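Local structure of Alpha/beta hydrolase fold protein (Ochrobactrum, 4G9E) at residues 125-139 / 219-232. The protein hydrolyses the lactone ring of N-acyl homoserine lactones as an alpha/beta-hydrolase-fold lactonase, here holding N-butanoyl-L-homoserine. Residues are numbered along the deposited sequence; the frame is centred on the assembly and turned at random. Where two conformers were deposited one is given.
With C4L (N-butanoyl-L-homoserine), chain C.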
# COMPACT_ATOMS: atom_id res chain seq x y z
N GLY A 125 5.57 -1.66 -5.44
CA GLY A 125 5.84 -0.25 -5.67
C GLY A 125 6.54 0.42 -4.50
O GLY A 125 6.49 1.64 -4.38
N THR A 126 7.21 -0.37 -3.67
CA THR A 126 7.78 0.08 -2.40
C THR A 126 9.20 -0.42 -2.23
O THR A 126 9.43 -1.61 -2.05
CB THR A 126 6.97 -0.53 -1.24
OG1 THR A 126 5.58 -0.19 -1.38
CG2 THR A 126 7.48 -0.06 0.12
N PRO A 127 10.18 0.50 -2.26
CA PRO A 127 11.54 0.12 -1.87
C PRO A 127 11.74 0.41 -0.38
O PRO A 127 11.63 1.56 0.03
CB PRO A 127 12.40 1.07 -2.71
CG PRO A 127 11.57 2.31 -2.85
CD PRO A 127 10.11 1.90 -2.71
N PRO A 128 12.01 -0.62 0.43
CA PRO A 128 12.31 -0.33 1.83
C PRO A 128 13.62 0.45 1.88
O PRO A 128 14.64 -0.03 1.39
CB PRO A 128 12.46 -1.72 2.46
CG PRO A 128 11.67 -2.63 1.55
CD PRO A 128 11.96 -2.07 0.17
N VAL A 129 13.58 1.67 2.41
CA VAL A 129 14.74 2.55 2.43
C VAL A 129 14.86 3.21 3.78
O VAL A 129 13.86 3.57 4.39
CB VAL A 129 14.65 3.67 1.36
CG1 VAL A 129 14.93 3.12 -0.03
CG2 VAL A 129 13.31 4.39 1.41
N ALA A 130 16.09 3.37 4.25
CA ALA A 130 16.39 4.29 5.33
C ALA A 130 16.28 5.69 4.74
O ALA A 130 16.33 5.86 3.53
CB ALA A 130 17.78 4.04 5.86
N ARG A 131 16.14 6.70 5.60
CA ARG A 131 15.90 8.04 5.08
C ARG A 131 16.99 8.50 4.11
O ARG A 131 16.70 9.20 3.15
CB ARG A 131 15.72 9.04 6.22
CG ARG A 131 16.98 9.33 7.01
CD ARG A 131 16.73 10.34 8.10
NE ARG A 131 17.98 10.90 8.57
CZ ARG A 131 18.06 11.94 9.38
NH1 ARG A 131 16.97 12.53 9.82
NH2 ARG A 131 19.25 12.40 9.75
N GLU A 132 18.24 8.10 4.35
CA GLU A 132 19.33 8.55 3.49
C GLU A 132 19.39 7.82 2.14
O GLU A 132 20.18 8.18 1.27
CB GLU A 132 20.68 8.45 4.21
CG GLU A 132 21.21 7.05 4.43
CD GLU A 132 20.63 6.34 5.64
OE1 GLU A 132 19.76 6.92 6.35
OE2 GLU A 132 21.05 5.19 5.89
N GLU A 133 18.53 6.82 1.97
CA GLU A 133 18.53 5.98 0.77
C GLU A 133 17.40 6.30 -0.19
O GLU A 133 17.22 5.61 -1.18
CB GLU A 133 18.43 4.51 1.17
CG GLU A 133 19.62 4.01 1.95
CD GLU A 133 19.42 2.63 2.53
OE1 GLU A 133 18.26 2.19 2.70
OE2 GLU A 133 20.44 1.98 2.83
N VAL A 134 16.64 7.35 0.10
CA VAL A 134 15.49 7.67 -0.74
C VAL A 134 15.89 7.87 -2.21
O VAL A 134 15.22 7.36 -3.12
CB VAL A 134 14.70 8.88 -0.19
CG1 VAL A 134 13.61 9.30 -1.16
CG2 VAL A 134 14.10 8.53 1.18
N GLY A 135 16.99 8.58 -2.44
CA GLY A 135 17.48 8.80 -3.79
C GLY A 135 17.91 7.52 -4.49
O GLY A 135 17.82 7.42 -5.71
N GLN A 136 18.39 6.55 -3.73
CA GLN A 136 18.80 5.26 -4.29
C GLN A 136 17.62 4.35 -4.63
O GLN A 136 17.65 3.64 -5.62
CB GLN A 136 19.73 4.54 -3.32
CG GLN A 136 21.05 5.24 -3.10
CD GLN A 136 21.78 4.73 -1.89
OE1 GLN A 136 22.06 3.54 -1.77
NE2 GLN A 136 22.09 5.63 -0.96
N GLY A 137 16.59 4.37 -3.80
CA GLY A 137 15.49 3.44 -3.97
C GLY A 137 14.46 3.86 -5.00
O GLY A 137 13.74 3.03 -5.55
N PHE A 138 14.39 5.17 -5.24
CA PHE A 138 13.43 5.74 -6.17
C PHE A 138 14.13 6.34 -7.38
O PHE A 138 15.25 6.82 -7.28
CB PHE A 138 12.60 6.84 -5.49
CG PHE A 138 11.68 6.33 -4.41
CD1 PHE A 138 10.43 5.82 -4.73
CD2 PHE A 138 12.06 6.37 -3.08
CE1 PHE A 138 9.58 5.36 -3.73
CE2 PHE A 138 11.21 5.90 -2.08
CZ PHE A 138 9.98 5.40 -2.41
N LYS A 139 13.43 6.31 -8.51
CA LYS A 139 13.90 6.95 -9.72
C LYS A 139 13.52 8.42 -9.69
O LYS A 139 12.35 8.76 -9.51
CB LYS A 139 13.26 6.27 -10.94
CG LYS A 139 13.69 4.83 -11.17
CD LYS A 139 12.95 4.23 -12.35
CE LYS A 139 13.37 2.79 -12.62
NZ LYS A 139 14.79 2.65 -13.03
N GLU A 219 8.40 -0.42 -13.84
CA GLU A 219 8.27 0.51 -12.72
C GLU A 219 8.90 1.86 -13.03
O GLU A 219 10.10 1.94 -13.27
CB GLU A 219 8.97 -0.07 -11.49
CG GLU A 219 8.04 -0.45 -10.36
CD GLU A 219 7.34 0.74 -9.74
OE1 GLU A 219 6.39 0.52 -8.96
OE2 GLU A 219 7.73 1.90 -10.01
N PRO A 220 8.09 2.94 -13.03
CA PRO A 220 8.63 4.28 -13.29
C PRO A 220 9.14 4.99 -12.03
O PRO A 220 9.81 6.01 -12.16
CB PRO A 220 7.42 5.03 -13.84
CG PRO A 220 6.25 4.38 -13.17
CD PRO A 220 6.61 2.93 -13.02
N PHE A 221 8.81 4.47 -10.85
CA PHE A 221 9.16 5.13 -9.59
C PHE A 221 10.22 4.38 -8.80
O PHE A 221 11.02 5.00 -8.11
CB PHE A 221 7.92 5.29 -8.70
CG PHE A 221 6.88 6.20 -9.26
CD1 PHE A 221 7.07 7.57 -9.29
CD2 PHE A 221 5.69 5.69 -9.73
CE1 PHE A 221 6.10 8.41 -9.80
CE2 PHE A 221 4.72 6.52 -10.25
CZ PHE A 221 4.92 7.88 -10.28
N VAL A 222 10.21 3.06 -8.88
CA VAL A 222 11.04 2.24 -8.02
C VAL A 222 12.23 1.64 -8.76
O VAL A 222 12.07 1.11 -9.86
CB VAL A 222 10.22 1.10 -7.39
CG1 VAL A 222 11.09 0.26 -6.47
CG2 VAL A 222 9.05 1.68 -6.62
N GLU A 223 13.41 1.73 -8.15
CA GLU A 223 14.60 1.09 -8.70
C GLU A 223 14.60 -0.40 -8.39
O GLU A 223 14.89 -0.80 -7.27
CB GLU A 223 15.86 1.74 -8.13
CG GLU A 223 16.03 3.18 -8.54
CD GLU A 223 16.55 3.35 -9.96
OE1 GLU A 223 16.47 2.41 -10.78
OE2 GLU A 223 17.06 4.45 -10.24
N LEU A 224 14.28 -1.22 -9.38
CA LEU A 224 14.18 -2.66 -9.15
C LEU A 224 15.52 -3.28 -8.77
O LEU A 224 15.57 -4.26 -8.04
CB LEU A 224 13.57 -3.37 -10.36
CG LEU A 224 12.15 -2.91 -10.70
CD1 LEU A 224 11.62 -3.70 -11.88
CD2 LEU A 224 11.24 -3.05 -9.50
N ASP A 225 16.61 -2.71 -9.29
CA ASP A 225 17.96 -3.17 -8.93
C ASP A 225 18.20 -2.99 -7.43
O ASP A 225 18.79 -3.85 -6.78
CB ASP A 225 19.03 -2.38 -9.69
CG ASP A 225 19.08 -2.73 -11.16
OD1 ASP A 225 18.43 -3.72 -11.56
OD2 ASP A 225 19.79 -2.03 -11.91
N PHE A 226 17.76 -1.85 -6.91
CA PHE A 226 17.91 -1.57 -5.49
C PHE A 226 17.08 -2.55 -4.68
O PHE A 226 17.55 -3.15 -3.71
CB PHE A 226 17.48 -0.14 -5.19
CG PHE A 226 17.62 0.24 -3.74
CD1 PHE A 226 16.59 0.03 -2.86
CD2 PHE A 226 18.79 0.81 -3.28
CE1 PHE A 226 16.71 0.37 -1.53
CE2 PHE A 226 18.92 1.16 -1.95
CZ PHE A 226 17.88 0.93 -1.08
N VAL A 227 15.82 -2.72 -5.08
CA VAL A 227 14.91 -3.61 -4.37
C VAL A 227 15.46 -5.04 -4.31
O VAL A 227 15.34 -5.71 -3.29
CB VAL A 227 13.52 -3.58 -5.04
CG1 VAL A 227 12.65 -4.72 -4.53
CG2 VAL A 227 12.86 -2.24 -4.79
N SER A 228 16.07 -5.49 -5.40
CA SER A 228 16.59 -6.85 -5.47
C SER A 228 17.81 -7.05 -4.57
O SER A 228 18.27 -8.18 -4.39
CB SER A 228 16.94 -7.23 -6.91
OG SER A 228 18.11 -6.56 -7.33
N LYS A 229 18.31 -5.96 -3.99
CA LYS A 229 19.48 -6.04 -3.12
C LYS A 229 19.14 -5.79 -1.65
O LYS A 229 19.99 -5.92 -0.77
CB LYS A 229 20.55 -5.05 -3.58
CG LYS A 229 21.18 -5.41 -4.92
CD LYS A 229 22.17 -4.35 -5.38
CE LYS A 229 22.78 -4.70 -6.73
NZ LYS A 229 23.57 -5.97 -6.66
N VAL A 230 17.88 -5.45 -1.37
CA VAL A 230 17.45 -5.20 -0.00
C VAL A 230 17.44 -6.50 0.79
O VAL A 230 17.00 -7.54 0.30
CB VAL A 230 16.06 -4.55 0.04
CG1 VAL A 230 15.51 -4.52 1.46
CG2 VAL A 230 16.11 -3.16 -0.57
N LYS A 231 17.95 -6.45 2.02
CA LYS A 231 17.94 -7.60 2.91
C LYS A 231 16.60 -7.72 3.62
O LYS A 231 16.15 -6.79 4.29
CB LYS A 231 19.06 -7.53 3.94
CG LYS A 231 19.10 -8.74 4.86
CD LYS A 231 19.82 -8.47 6.17
CE LYS A 231 19.71 -9.66 7.10
NZ LYS A 231 18.28 -10.04 7.35
N PHE A 232 15.96 -8.88 3.48
CA PHE A 232 14.72 -9.18 4.19
C PHE A 232 14.95 -10.34 5.14
O PHE A 232 15.66 -11.30 4.81
CB PHE A 232 13.61 -9.56 3.21
CG PHE A 232 13.18 -8.44 2.31
CD1 PHE A 232 13.81 -8.23 1.10
CD2 PHE A 232 12.13 -7.61 2.68
CE1 PHE A 232 13.41 -7.20 0.27
CE2 PHE A 232 11.72 -6.58 1.85
CZ PHE A 232 12.36 -6.38 0.65
O1 C4L C . 2.36 5.63 -5.46
C4 C4L C . 2.81 6.01 -4.35
O2 C4L C . 2.26 5.76 -3.26
C3 C4L C . 4.07 6.85 -4.32
C2 C4L C . 4.95 6.58 -5.55
C1 C4L C . 5.94 7.71 -5.80
O3 C4L C . 5.25 8.87 -6.28
N1 C4L C . 4.88 6.59 -3.12
C5 C4L C . 4.94 7.44 -2.10
O4 C4L C . 4.35 8.52 -2.08
C6 C4L C . 5.82 7.04 -0.93
C7 C4L C . 6.71 8.22 -0.55
C8 C4L C . 7.70 8.58 -1.65
O HOH W 1 17.92 5.81 -8.07
O HOH W 2 14.11 -0.37 -12.21
O HOH W 3 10.33 8.61 -11.31
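Glu219, whose OE1 lies 3.4 Å from Gly125 CA, has its other oxygen gripped by two amides: Phe221 N meets OE2 nearly along its C-O axis, Val222 N from well above the carboxylate plane. In this alpha/beta-hydrolase fold, residues 125-139 follow strand 120-124 and residues 219-232 follow strand 211-216, its neighbour in the sheet. OE1 is hydrogen-bonded to ND1 of His248, consistent with Glu219 being the acid of a Ser102-His248-Glu219 triad; together with the two bonds to OE2, this should restrain the carboxylate's rotation. A single beta bridge joins Phe138 to Val222: Lys139 N donates to Phe221 O (2.8 Å) and Glu223 N to Gly137 O (2.9 Å). Phe138 CA also makes a CA-H...O contact with Phe221 O. On the pocket side, the ligand's hydroxyl O3 sits over one face of the Phe221 ring, offset toward its rim, while Phe138 CZ touches the acyl end at C8, 4.0 Å away. Toward solvent, Lys139 stretches over the backbone oxygens of Glu219 and Val222, then turns at chi4 (-65°) into a salt bridge with Glu223, where NZ meets OE1 at 2.8 Å from above the carboxylate plane. A water donates to both Lys139 O and Pro220 O, bridging the segments. The Phe226 ring, its CG anti to the backbone N (chi1 -180°), reaches across to Gly137, whose CA sits over its face in a CH-pi contact. Val204 of helix 200-206 touches Pro128, Val230 and Phe232. Pro128 O lies in the plane of the Phe226 ring, 3.6 Å from CE1, and Val129 CG1 approaches that same carbon to 3.6 Å.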